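Side-chain contact in putative oxidoreductase FAD-binding subunit (Sulfolobus tokodaii, PDB 4ZOH), which binds FAD and probably passes electrons within a multi-subunit oxidoreductase of the molybdopterin dehydrogenase type: residues K261-V264 and K265-T268. Residues are numbered along the deposited sequence; the frame is centred on the assembly and turned at random.
Sequences KKMV and KVLT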
loop_
_atom_site.group_PDB
_atom_site.type_symbol
_atom_site.label_atom_id
_atom_site.label_comp_id
_atom_site.label_asym_id
_atom_site.label_seq_id
_atom_site.Cartn_x
_atom_site.Cartn_y
_atom_site.Cartn_z
ATOM N N LYS B 261 -54.510 1.189 -11.959
ATOM C CA LYS B 261 -55.919 0.841 -11.769
ATOM C C LYS B 261 -56.291 -0.253 -12.790
ATOM O O LYS B 261 -56.802 -1.278 -12.408
ATOM C CB LYS B 261 -56.777 2.087 -11.948
ATOM C CG LYS B 261 -58.141 1.982 -11.326
ATOM C CD LYS B 261 -59.031 3.092 -11.857
ATOM C CE LYS B 261 -60.429 3.056 -11.226
ATOM N NZ LYS B 261 -60.450 3.560 -9.824
ATOM N N LYS B 262 -55.952 -0.046 -14.062
ATOM C CA LYS B 262 -56.112 -1.047 -15.107
ATOM C C LYS B 262 -55.403 -2.341 -14.771
ATOM O O LYS B 262 -55.996 -3.426 -14.921
ATOM C CB LYS B 262 -55.690 -0.525 -16.490
ATOM C CG LYS B 262 -56.584 0.602 -17.047
ATOM C CD LYS B 262 -56.041 1.265 -18.317
ATOM C CE LYS B 262 -56.035 0.287 -19.502
ATOM N NZ LYS B 262 -55.276 0.764 -20.701
ATOM N N MET B 263 -54.177 -2.247 -14.241
ATOM C CA MET B 263 -53.475 -3.464 -13.819
ATOM C C MET B 263 -54.149 -4.209 -12.686
ATOM O O MET B 263 -53.959 -5.425 -12.585
ATOM C CB MET B 263 -51.982 -3.223 -13.536
ATOM C CG MET B 263 -51.302 -2.780 -14.812
ATOM S SD MET B 263 -51.362 -3.918 -16.190
ATOM C CE MET B 263 -52.586 -3.229 -17.353
ATOM N N VAL B 264 -54.953 -3.531 -11.856
ATOM C CA VAL B 264 -55.674 -4.262 -10.812
ATOM C C VAL B 264 -56.597 -5.326 -11.470
ATOM O O VAL B 264 -56.649 -6.511 -11.036
ATOM C CB VAL B 264 -56.414 -3.330 -9.864
ATOM C CG1 VAL B 264 -57.442 -4.069 -9.014
ATOM C CG2 VAL B 264 -55.407 -2.640 -8.972
ATOM N N LYS B 265 -57.253 -4.919 -12.559
ATOM C CA LYS B 265 -58.131 -5.832 -13.263
ATOM C C LYS B 265 -57.340 -6.990 -13.866
ATOM O O LYS B 265 -57.744 -8.133 -13.733
ATOM C CB LYS B 265 -58.961 -5.115 -14.343
ATOM C CG LYS B 265 -59.543 -6.062 -15.393
ATOM C CD LYS B 265 -59.861 -5.313 -16.680
ATOM C CE LYS B 265 -61.341 -5.103 -16.784
ATOM N NZ LYS B 265 -61.830 -6.337 -17.441
ATOM N N VAL B 266 -56.220 -6.687 -14.518
ATOM C CA VAL B 266 -55.414 -7.708 -15.140
ATOM C C VAL B 266 -54.939 -8.762 -14.087
ATOM O O VAL B 266 -55.056 -9.975 -14.335
ATOM C CB VAL B 266 -54.277 -7.080 -15.989
ATOM C CG1 VAL B 266 -53.378 -8.170 -16.509
ATOM C CG2 VAL B 266 -54.868 -6.240 -17.169
ATOM N N LEU B 267 -54.487 -8.289 -12.912
ATOM C CA LEU B 267 -53.894 -9.163 -11.894
ATOM C C LEU B 267 -54.933 -9.955 -11.097
ATOM O O LEU B 267 -54.663 -11.091 -10.769
ATOM C CB LEU B 267 -52.891 -8.463 -10.946
ATOM C CG LEU B 267 -51.522 -7.817 -11.330
ATOM C CD1 LEU B 267 -50.445 -7.866 -10.218
ATOM C CD2 LEU B 267 -50.949 -8.228 -12.667
ATOM N N THR B 268 -56.077 -9.336 -10.779
ATOM C CA THR B 268 -57.257 -10.061 -10.264
ATOM C C THR B 268 -57.651 -11.193 -11.232
ATOM O O THR B 268 -57.768 -12.334 -10.826
ATOM C CB THR B 268 -58.409 -9.119 -10.032
ATOM O OG1 THR B 268 -57.960 -8.100 -9.143
ATOM C CG2 THR B 268 -59.571 -9.787 -9.371
#
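Within helix 257-276 of the CO dehydrogenase flavoprotein C-terminal domain, Val-264 and Thr-268 meet one turn apart through a doubly used backbone carbonyl. Val-264 O accepts the i to i+4 bond from Thr-268 N at 2.9 Å, with an N-H...O angle of 167°, and also the hydroxyl: Thr-268 OG1 donates to Val-264 O at 2.8 Å. The hydroxyl comes from above the carbonyl plane, 38° out of it, whereas the amide nitrogen of Thr-268 lies nearer that plane. Thr-268 turns OG1 back to this oxygen by setting it beside its own backbone N, anti to the carbonyl carbon (chi1 -56°), which gives the hydroxyl of a buried residue a partner within its own helix. A valine in its place would keep the branched shape but would probably cost the carbonyl its second donor and bury a methyl against that oxygen. Farther round the helix, Met-263 and Val-266 lie side by side, the bent methionine chain bringing CE to within 3.8 Å of Val-266 CG2. Lys-265 NZ forms a salt bridge with Glu-237 OE2 of helix 233-243. Val-264 and Thr-268 both touch Ala-243 of that helix, while Met-263 and Val-264 rest on Val-189, and Leu-267 and Thr-268 on Val-191, of strand 189-198; another protein's chain packs against Met-263 and Val-266, so these two turns lie among strand 189-198, helix 233-243 and that other chain.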